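Local coordinates for protein endo-n-acetyl-beta-d-glucosaminidase (PDB 4AC1) that cleaves N-linked glycans as a family 18 endo-beta-N-acetylglucosaminidase and is responsible for removing glycans from the cellulases of the fungus Hypocrea jecorina, at residues 21-26 with 68-73; 149-154 with 183-188; 221-226 with 257-262. All blocks are in the same frame, centred on the assembly; numbering follows the deposited sequence.

Interaction 1 (21-26 with 68-73); sequences SMLPLI and TITMKQ
Met-71 of helix 62-73 reaches across to the turn at 21-26 and lies between Met-22 and Ile-26, with Leu-23 coming in from a third side. Its chain leaves the helix with CG beside the backbone N (chi1 -65°) and folds again at chi2 and chi3, which brings the sulfur and methyl back against the turn. The two methionines meet obliquely, and the bend at Met-22 chi3 (72°) belongs to the same fit: Met-22 SD rests on Met-71 CG at 3.5 Å, while Met-22 CE turns to the methyl Thr-68 CG2, 4.0 Å away. Met-71 SD is touched from two further directions, by Leu-23 CD2 at 3.8 Å and by Ile-26 CG2 at 3.9 Å. Thr-70 presents its methyl side, and both Leu-23 and Ile-26 cross that residue at about a right angle, Ile-26 CD1 lying 4.0 Å from Thr-70 CG2. An alanine replacing Met-71 would remove this folded arm and would probably leave Met-22, Leu-23 and Ile-26 facing a gap, with the Met-22 thioether less restrained in rotation. Polar grip comes from the side: Ser-21 OG accepts from Leu-23 N at 3.1 Å as a cap, and Glu-67 of helix 62-73 hydrogen-bonds Ser-21 OG and Met-22 N through its two carboxylate oxygens. Helix 62-73 also packs on barrel strand 77-83, where Thr-68 and Met-71 touch Val-78, so the contact joins a barrel helix to that turn. The interface is thus a matter of shape and dispersion, two bent thioethers fitted to each other, with directional bonds at its margin.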
loop_
_atom_site.group_PDB
_atom_site.type_symbol
_atom_site.label_atom_id
_atom_site.label_comp_id
_atom_site.label_asym_id
_atom_site.label_seq_id
_atom_site.Cartn_x
_atom_site.Cartn_y
_atom_site.Cartn_z
ATOM N N SER A 21 -6.603 -13.032 12.380
ATOM C CA SER A 21 -5.771 -13.827 11.506
ATOM C C SER A 21 -5.807 -13.280 10.085
ATOM O O SER A 21 -6.883 -12.929 9.574
ATOM C CB SER A 21 -6.241 -15.280 11.492
ATOM O OG SER A 21 -5.364 -16.059 10.704
ATOM N N MET A 22 -4.631 -13.235 9.451
ATOM C CA MET A 22 -4.533 -12.918 8.033
ATOM C C MET A 22 -4.678 -14.155 7.155
ATOM O O MET A 22 -4.821 -14.028 5.936
ATOM C CB MET A 22 -3.230 -12.194 7.703
ATOM C CG MET A 22 -1.970 -13.008 7.989
ATOM S SD MET A 22 -0.431 -12.107 7.688
ATOM C CE MET A 22 -0.396 -10.935 9.056
ATOM N N LEU A 23 -4.669 -15.340 7.764
ATOM C CA LEU A 23 -4.591 -16.588 7.005
ATOM C C LEU A 23 -5.810 -16.963 6.149
ATOM O O LEU A 23 -5.636 -17.673 5.156
ATOM C CB LEU A 23 -4.160 -17.774 7.887
ATOM C CG LEU A 23 -2.821 -17.575 8.614
ATOM C CD1 LEU A 23 -2.592 -18.721 9.571
ATOM C CD2 LEU A 23 -1.660 -17.425 7.643
ATOM N N PRO A 24 -7.032 -16.485 6.499
ATOM C CA PRO A 24 -8.144 -16.811 5.595
ATOM C C PRO A 24 -7.914 -16.331 4.166
ATOM O O PRO A 24 -8.468 -16.893 3.234
ATOM C CB PRO A 24 -9.324 -16.080 6.229
ATOM C CG PRO A 24 -9.006 -16.120 7.699
ATOM C CD PRO A 24 -7.518 -15.840 7.740
ATOM N N LEU A 25 -7.068 -15.318 3.993
ATOM C CA LEU A 25 -6.737 -14.815 2.666
ATOM C C LEU A 25 -6.012 -15.829 1.792
ATOM O O LEU A 25 -6.002 -15.686 0.561
ATOM C CB LEU A 25 -5.905 -13.533 2.771
ATOM C CG LEU A 25 -6.693 -12.312 3.233
ATOM C CD1 LEU A 25 -5.746 -11.208 3.637
ATOM C CD2 LEU A 25 -7.657 -11.835 2.134
ATOM N N ILE A 26 -5.412 -16.849 2.414
ATOM C CA ILE A 26 -4.781 -17.935 1.652
ATOM C C ILE A 26 -5.468 -19.283 1.810
ATOM O O ILE A 26 -5.182 -20.202 1.041
ATOM C CB ILE A 26 -3.245 -18.101 1.941
ATOM C CG1 ILE A 26 -2.987 -18.408 3.423
ATOM C CG2 ILE A 26 -2.470 -16.879 1.440
ATOM C CD1 ILE A 26 -1.610 -18.982 3.732
ATOM N N THR A 68 2.968 -14.304 9.020
ATOM C CA THR A 68 3.569 -13.825 7.761
ATOM C C THR A 68 4.436 -14.878 7.066
ATOM O O THR A 68 4.531 -14.888 5.839
ATOM C CB THR A 68 4.372 -12.499 7.896
ATOM O OG1 THR A 68 5.524 -12.705 8.720
ATOM C CG2 THR A 68 3.508 -11.354 8.452
ATOM N N ILE A 69 5.047 -15.770 7.849
ATOM C CA ILE A 69 5.856 -16.851 7.280
ATOM C C ILE A 69 4.985 -17.759 6.411
ATOM O O ILE A 69 5.336 -18.094 5.282
ATOM C CB ILE A 69 6.579 -17.682 8.377
ATOM C CG1 ILE A 69 7.504 -16.784 9.200
ATOM C CG2 ILE A 69 7.376 -18.842 7.758
ATOM C CD1 ILE A 69 7.956 -17.389 10.515
ATOM N N THR A 70 3.817 -18.107 6.942
ATOM C CA THR A 70 2.864 -18.955 6.242
ATOM C C THR A 70 2.313 -18.272 4.992
ATOM O O THR A 70 2.119 -18.916 3.947
ATOM C CB THR A 70 1.730 -19.345 7.191
ATOM O OG1 THR A 70 2.315 -19.892 8.381
ATOM C CG2 THR A 70 0.798 -20.367 6.562
ATOM N N MET A 71 2.073 -16.967 5.093
ATOM C CA MET A 71 1.630 -16.197 3.936
ATOM C C MET A 71 2.670 -16.260 2.818
ATOM O O MET A 71 2.348 -16.493 1.658
ATOM C CB MET A 71 1.377 -14.753 4.336
ATOM C CG MET A 71 0.232 -14.589 5.329
ATOM S SD MET A 71 -1.399 -15.029 4.681
ATOM C CE MET A 71 -1.839 -13.514 3.830
ATOM N N LYS A 72 3.932 -16.060 3.190
ATOM C CA LYS A 72 5.018 -16.152 2.218
ATOM C C LYS A 72 5.150 -17.554 1.615
ATOM O O LYS A 72 5.351 -17.685 0.409
ATOM C CB LYS A 72 6.339 -15.676 2.821
ATOM C CG LYS A 72 6.346 -14.171 3.069
ATOM C CD LYS A 72 7.695 -13.627 3.535
ATOM C CE LYS A 72 7.875 -13.813 5.028
ATOM N NZ LYS A 72 9.086 -13.081 5.549
ATOM N N GLN A 73 4.983 -18.598 2.429
ATOM C CA GLN A 73 4.972 -19.966 1.901
ATOM C C GLN A 73 3.914 -20.178 0.813
ATOM O O GLN A 73 4.142 -20.907 -0.157
ATOM C CB GLN A 73 4.780 -20.980 3.030
ATOM C CG GLN A 73 5.044 -22.419 2.588
ATOM C CD GLN A 73 5.018 -23.431 3.728
ATOM O OE1 GLN A 73 5.118 -23.075 4.903
ATOM N NE2 GLN A 73 4.887 -24.710 3.375
#

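Interaction 2 (149-154 with 183-188); sequences DFLITL and IDWYNT. With ZN (zinc ion), chain M.
Asp-184 OD2 is held from two sources: it accepts through its anti lone pair from Ile-152 N at 2.9 Å, almost straight (168°), and Arg-143 of helix 132-146 adds a salt bridge. The aspartate returns the bond through its backbone, Asp-184 N to Ile-152 O at 2.8 Å, and so clasps both backbone polar atoms, N and O, of Ile-152 just ahead of the parallel bridge between Leu-154 and Tyr-186. Trp-185 N, by contrast, is buried without a partner. Asn-187 N donates to Leu-154 O at 2.7 Å, and Leu-154 N reaches Trp-185 O only weakly. On one face of the sheet Thr-153 CG2 sits over the indole, 3.4 Å from the centroid of the Trp-185 six-membered ring, a CH-pi contact. The indole is fixed in rotation, because Trp-185 NE1 gives its hydrogen to Asn-187 OD1 at 2.8 Å, from above the carbonyl plane. Thr-153 OG1 bonds Asp-123, part of the DxDxE signature of the family. On the other face the side chains of Leu-154 and Ile-183 cross at about a right angle, CD1 of Leu-154 3.7 Å from CD1 of Ile-183, both touching Ile-139 of helix 132-146. Outside the strand, Asp-149 chelates a zinc ion with both carboxylate oxygens. The parallel strands 151-154 and 185-189, joined through helix 172-179, form a beta-alpha-beta crossover, the repeating element of a TIM barrel.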
loop_
_atom_site.group_PDB
_atom_site.type_symbol
_atom_site.label_atom_id
_atom_site.label_comp_id
_atom_site.label_asym_id
_atom_site.label_seq_id
_atom_site.Cartn_x
_atom_site.Cartn_y
_atom_site.Cartn_z
ATOM N N ASP A 149 15.249 -6.210 -6.416
ATOM C CA ASP A 149 14.058 -7.061 -6.300
ATOM C C ASP A 149 13.242 -6.773 -5.037
ATOM O O ASP A 149 12.146 -7.311 -4.899
ATOM C CB ASP A 149 14.419 -8.550 -6.408
ATOM C CG ASP A 149 14.873 -8.947 -7.803
ATOM O OD1 ASP A 149 14.019 -9.289 -8.643
ATOM O OD2 ASP A 149 16.092 -8.938 -8.054
ATOM N N PHE A 150 13.759 -5.939 -4.134
ATOM C CA PHE A 150 12.966 -5.394 -3.018
ATOM C C PHE A 150 11.839 -4.532 -3.588
ATOM O O PHE A 150 12.055 -3.789 -4.538
ATOM C CB PHE A 150 13.859 -4.554 -2.121
ATOM C CG PHE A 150 13.208 -4.124 -0.835
ATOM C CD1 PHE A 150 12.976 -5.046 0.185
ATOM C CD2 PHE A 150 12.861 -2.793 -0.624
ATOM C CE1 PHE A 150 12.384 -4.656 1.383
ATOM C CE2 PHE A 150 12.263 -2.393 0.582
ATOM C CZ PHE A 150 12.021 -3.327 1.577
ATOM N N LEU A 151 10.632 -4.663 -3.048
ATOM C CA LEU A 151 9.495 -3.914 -3.585
ATOM C C LEU A 151 9.414 -2.536 -2.961
ATOM O O LEU A 151 9.438 -2.405 -1.748
ATOM C CB LEU A 151 8.178 -4.677 -3.394
ATOM C CG LEU A 151 8.128 -6.008 -4.150
ATOM C CD1 LEU A 151 6.856 -6.751 -3.801
ATOM C CD2 LEU A 151 8.259 -5.823 -5.673
ATOM N N ILE A 152 9.365 -1.504 -3.792
ATOM C CA ILE A 152 9.201 -0.136 -3.310
ATOM C C ILE A 152 7.983 0.451 -3.995
ATOM O O ILE A 152 7.925 0.524 -5.220
ATOM C CB ILE A 152 10.447 0.743 -3.572
ATOM C CG1 ILE A 152 11.685 0.139 -2.884
ATOM C CG2 ILE A 152 10.223 2.175 -3.067
ATOM C CD1 ILE A 152 12.999 0.876 -3.132
ATOM N N THR A 153 7.006 0.869 -3.191
ATOM C CA THR A 153 5.790 1.449 -3.735
ATOM C C THR A 153 5.462 2.756 -3.020
ATOM O O THR A 153 6.038 3.067 -1.976
ATOM C CB THR A 153 4.606 0.451 -3.651
ATOM O OG1 THR A 153 4.320 0.160 -2.281
ATOM C CG2 THR A 153 4.947 -0.846 -4.337
ATOM N N LEU A 154 4.562 3.537 -3.613
ATOM C CA LEU A 154 4.000 4.707 -2.947
ATOM C C LEU A 154 2.494 4.632 -3.062
ATOM O O LEU A 154 1.975 3.841 -3.850
ATOM C CB LEU A 154 4.548 6.010 -3.530
ATOM C CG LEU A 154 6.043 6.232 -3.305
ATOM C CD1 LEU A 154 6.881 5.701 -4.486
ATOM C CD2 LEU A 154 6.330 7.687 -2.996
ATOM N N ILE A 183 10.704 2.300 -8.602
ATOM C CA ILE A 183 9.378 2.219 -7.987
ATOM C C ILE A 183 8.603 1.148 -8.730
ATOM O O ILE A 183 8.457 1.214 -9.946
ATOM C CB ILE A 183 8.648 3.583 -8.055
ATOM C CG1 ILE A 183 9.368 4.622 -7.186
ATOM C CG2 ILE A 183 7.183 3.423 -7.649
ATOM C CD1 ILE A 183 9.006 6.057 -7.514
ATOM N N ASP A 184 8.109 0.164 -7.996
ATOM C CA ASP A 184 7.426 -0.962 -8.634
ATOM C C ASP A 184 6.000 -0.644 -9.065
ATOM O O ASP A 184 5.584 -1.060 -10.142
ATOM C CB ASP A 184 7.518 -2.227 -7.774
ATOM C CG ASP A 184 8.935 -2.660 -7.589
ATOM O OD1 ASP A 184 9.511 -3.228 -8.547
ATOM O OD2 ASP A 184 9.536 -2.371 -6.541
ATOM N N TRP A 185 5.262 0.087 -8.224
ATOM C CA TRP A 185 3.920 0.546 -8.589
ATOM C C TRP A 185 3.417 1.599 -7.613
ATOM O O TRP A 185 4.049 1.862 -6.574
ATOM C CB TRP A 185 2.907 -0.616 -8.720
ATOM C CG TRP A 185 2.446 -1.217 -7.423
ATOM C CD1 TRP A 185 1.411 -0.782 -6.643
ATOM C CD2 TRP A 185 2.990 -2.370 -6.760
ATOM N NE1 TRP A 185 1.276 -1.575 -5.536
ATOM C CE2 TRP A 185 2.224 -2.566 -5.589
ATOM C CE3 TRP A 185 4.051 -3.252 -7.034
ATOM C CZ2 TRP A 185 2.493 -3.588 -4.679
ATOM C CZ3 TRP A 185 4.303 -4.279 -6.139
ATOM C CH2 TRP A 185 3.527 -4.435 -4.970
ATOM N N TYR A 186 2.281 2.189 -7.980
ATOM C CA TYR A 186 1.597 3.196 -7.191
ATOM C C TYR A 186 0.257 2.643 -6.712
ATOM O O TYR A 186 -0.608 2.284 -7.527
ATOM C CB TYR A 186 1.391 4.465 -8.030
ATOM C CG TYR A 186 2.678 5.068 -8.562
ATOM C CD1 TYR A 186 3.438 5.925 -7.768
ATOM C CD2 TYR A 186 3.130 4.787 -9.859
ATOM C CE1 TYR A 186 4.619 6.465 -8.230
ATOM C CE2 TYR A 186 4.328 5.340 -10.336
ATOM C CZ TYR A 186 5.050 6.186 -9.516
ATOM O OH TYR A 186 6.231 6.720 -9.997
ATOM N N ASN A 187 0.114 2.543 -5.392
ATOM C CA ASN A 187 -1.135 2.151 -4.744
ATOM C C ASN A 187 -2.037 3.366 -4.763
ATOM O O ASN A 187 -2.029 4.185 -3.841
ATOM C CB ASN A 187 -0.844 1.722 -3.307
ATOM C CG ASN A 187 -0.093 0.420 -3.243
ATOM O OD1 ASN A 187 -0.591 -0.613 -3.700
ATOM N ND2 ASN A 187 1.125 0.465 -2.694
ATOM N N THR A 188 -2.792 3.502 -5.845
ATOM C CA THR A 188 -3.387 4.798 -6.158
ATOM C C THR A 188 -4.754 4.930 -5.495
ATOM O O THR A 188 -5.638 4.090 -5.691
ATOM C CB THR A 188 -3.422 5.024 -7.684
ATOM O OG1 THR A 188 -2.099 4.881 -8.217
ATOM C CG2 THR A 188 -3.881 6.421 -8.032
HETATM ZN ZN ZN M . 15.696 -9.464 -10.238
HETATM O O HOH W 1 14.208 -10.650 -11.330
#

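Interaction 3 (221-226 with 257-262); sequences LTTPEG and YFNSLP
At the C-terminal ends of barrel strands 216-221 and 251-255, two irregular loops meet as Thr-222 and Thr-223 lie against Asn-259, Ser-260 and Leu-261. The first loop carries an ST turn, Thr-223 OG1 accepting from Glu-225 N, and the second a type I beta turn from Tyr-257 to Ser-260. One direct backbone bond ties them, Leu-261 N to Thr-222 O at 3.0 Å, the donor standing 36° out of the carbonyl plane. Thr-223 has OG1 between its backbone N and carbonyl carbon (chi1 73°), which leaves CG2 to press on the asparagine, 3.2 Å from Asn-259 O and 3.5 Å from Asn-259 OD1. The hydroxyl of Thr-223 serves a water as well, and this water joins the loops at their polar edge: it donates to Glu-225 OE1 at 2.7 Å and accepts from Asn-259 ND2 at 2.8 Å. It thereby links a carboxylate and an amide whose planes stand 87° apart, across a direct separation of 3.9 Å between Glu-225 OE1 and Asn-259 ND2. At the other end Leu-261 CD1 presses on Pro-224 CD at 3.4 Å, tighter than carbon atoms usually pack. Deeper in, Ser-260 OG lies 3.2 Å from Thr-222 CB, while the Thr-222 hydroxyl is hydrogen-bonded to the carbonyl of Glu-256. Trp-271 of helix 270-279 touches both Thr-222 and Ser-260, and Pro-262 lies on that helix too, so the paired loops extend from the strand ends to helix 270-279, with Tyr-257 reaching Pro-24 and Leu-25 of helix 24-27.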
loop_
_atom_site.group_PDB
_atom_site.type_symbol
_atom_site.label_atom_id
_atom_site.label_comp_id
_atom_site.label_asym_id
_atom_site.label_seq_id
_atom_site.Cartn_x
_atom_site.Cartn_y
_atom_site.Cartn_z
ATOM N N LEU A 221 -11.544 1.658 -1.133
ATOM C CA LEU A 221 -12.051 1.403 0.205
ATOM C C LEU A 221 -12.825 0.080 0.203
ATOM O O LEU A 221 -13.597 -0.195 -0.715
ATOM C CB LEU A 221 -12.967 2.541 0.671
ATOM C CG LEU A 221 -12.318 3.906 0.897
ATOM C CD1 LEU A 221 -13.385 4.919 1.284
ATOM C CD2 LEU A 221 -11.238 3.854 1.966
ATOM N N THR A 222 -12.621 -0.734 1.228
ATOM C CA THR A 222 -13.334 -2.004 1.331
ATOM C C THR A 222 -14.700 -1.857 2.004
ATOM O O THR A 222 -15.523 -2.778 1.964
ATOM C CB THR A 222 -12.519 -3.050 2.091
ATOM O OG1 THR A 222 -12.271 -2.572 3.416
ATOM C CG2 THR A 222 -11.197 -3.351 1.368
ATOM N N THR A 223 -14.923 -0.698 2.627
ATOM C CA THR A 223 -16.199 -0.390 3.293
ATOM C C THR A 223 -16.540 1.065 2.997
ATOM O O THR A 223 -15.661 1.829 2.611
ATOM C CB THR A 223 -16.117 -0.498 4.834
ATOM O OG1 THR A 223 -15.369 0.614 5.341
ATOM C CG2 THR A 223 -15.480 -1.801 5.289
ATOM N N PRO A 224 -17.819 1.462 3.209
ATOM C CA PRO A 224 -18.221 2.859 3.031
ATOM C C PRO A 224 -17.939 3.738 4.265
ATOM O O PRO A 224 -18.512 4.836 4.398
ATOM C CB PRO A 224 -19.728 2.760 2.727
ATOM C CG PRO A 224 -20.138 1.384 3.038
ATOM C CD PRO A 224 -18.967 0.599 3.541
ATOM N N GLU A 225 -17.065 3.269 5.160
ATOM C CA GLU A 225 -16.583 4.086 6.282
ATOM C C GLU A 225 -15.519 5.056 5.786
ATOM O O GLU A 225 -14.313 4.941 6.092
ATOM C CB GLU A 225 -16.034 3.215 7.407
ATOM C CG GLU A 225 -17.068 2.332 8.082
ATOM C CD GLU A 225 -16.586 1.803 9.416
ATOM O OE1 GLU A 225 -15.384 1.959 9.728
ATOM O OE2 GLU A 225 -17.409 1.235 10.162
ATOM N N GLY A 226 -15.986 6.028 5.022
ATOM C CA GLY A 226 -15.132 6.979 4.372
ATOM C C GLY A 226 -15.886 7.593 3.225
ATOM O O GLY A 226 -17.116 7.454 3.110
ATOM N N TYR A 257 -8.230 -4.633 5.514
ATOM C CA TYR A 257 -8.738 -6.001 5.565
ATOM C C TYR A 257 -9.949 -6.271 6.463
ATOM O O TYR A 257 -10.985 -6.759 5.990
ATOM C CB TYR A 257 -7.626 -6.978 5.945
ATOM C CG TYR A 257 -8.086 -8.414 6.124
ATOM C CD1 TYR A 257 -8.653 -9.134 5.064
ATOM C CD2 TYR A 257 -7.945 -9.055 7.354
ATOM C CE1 TYR A 257 -9.053 -10.459 5.230
ATOM C CE2 TYR A 257 -8.356 -10.386 7.531
ATOM C CZ TYR A 257 -8.900 -11.080 6.461
ATOM O OH TYR A 257 -9.301 -12.395 6.597
ATOM N N PHE A 258 -9.799 -5.983 7.756
ATOM C CA PHE A 258 -10.552 -6.692 8.809
ATOM C C PHE A 258 -12.077 -6.608 8.770
ATOM O O PHE A 258 -12.747 -7.474 9.320
ATOM C CB PHE A 258 -10.071 -6.281 10.207
ATOM C CG PHE A 258 -10.747 -5.053 10.736
ATOM C CD1 PHE A 258 -10.495 -3.805 10.170
ATOM C CD2 PHE A 258 -11.656 -5.150 11.795
ATOM C CE1 PHE A 258 -11.120 -2.675 10.653
ATOM C CE2 PHE A 258 -12.294 -4.024 12.284
ATOM C CZ PHE A 258 -12.029 -2.790 11.720
ATOM N N ASN A 259 -12.612 -5.564 8.148
ATOM C CA ASN A 259 -14.057 -5.323 8.147
ATOM C C ASN A 259 -14.621 -5.227 6.745
ATOM O O ASN A 259 -15.746 -4.764 6.546
ATOM C CB ASN A 259 -14.391 -4.043 8.940
ATOM C CG ASN A 259 -13.748 -2.789 8.342
ATOM O OD1 ASN A 259 -12.948 -2.869 7.417
ATOM N ND2 ASN A 259 -14.103 -1.630 8.869
ATOM N N SER A 260 -13.849 -5.689 5.766
ATOM C CA SER A 260 -14.233 -5.559 4.366
ATOM C C SER A 260 -15.635 -6.057 4.068
ATOM O O SER A 260 -15.997 -7.164 4.449
ATOM C CB SER A 260 -13.280 -6.354 3.500
ATOM O OG SER A 260 -11.963 -5.858 3.580
ATOM N N LEU A 261 -16.402 -5.254 3.338
ATOM C CA LEU A 261 -17.644 -5.744 2.730
ATOM C C LEU A 261 -17.299 -6.727 1.615
ATOM O O LEU A 261 -16.228 -6.596 1.022
ATOM C CB LEU A 261 -18.480 -4.582 2.183
ATOM C CG LEU A 261 -19.091 -3.674 3.248
ATOM C CD1 LEU A 261 -19.920 -2.571 2.592
ATOM C CD2 LEU A 261 -19.946 -4.448 4.245
ATOM N N PRO A 262 -18.199 -7.684 1.301
ATOM C CA PRO A 262 -19.557 -7.864 1.833
ATOM C C PRO A 262 -19.641 -8.636 3.148
ATOM O O PRO A 262 -20.662 -8.567 3.831
ATOM C CB PRO A 262 -20.240 -8.678 0.730
ATOM C CG PRO A 262 -19.145 -9.515 0.167
ATOM C CD PRO A 262 -17.950 -8.590 0.158
HETATM O O HOH W 2 -13.799 0.922 7.849
#

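In the fold
Along the chain the three contacts follow in series, each closing before the next opens, and all three belong to one TIM barrel. Interaction 2 lies within the wall, its centre about 8 Å from that of the chain. Interactions 1 and 3 lie farther out, about 17 and 15 Å from it, and they touch through Tyr-257, which packs on the segment 21-26. Interaction 2 stands apart, its centre about 21 Å from that of interaction 1 and about 23 Å from that of interaction 3, yet strand 185-189 pairs with 216-221, which leads into interaction 3. Interaction 2 is thus part of the barrel wall, whereas interactions 1 and 3 join helices and loops around it.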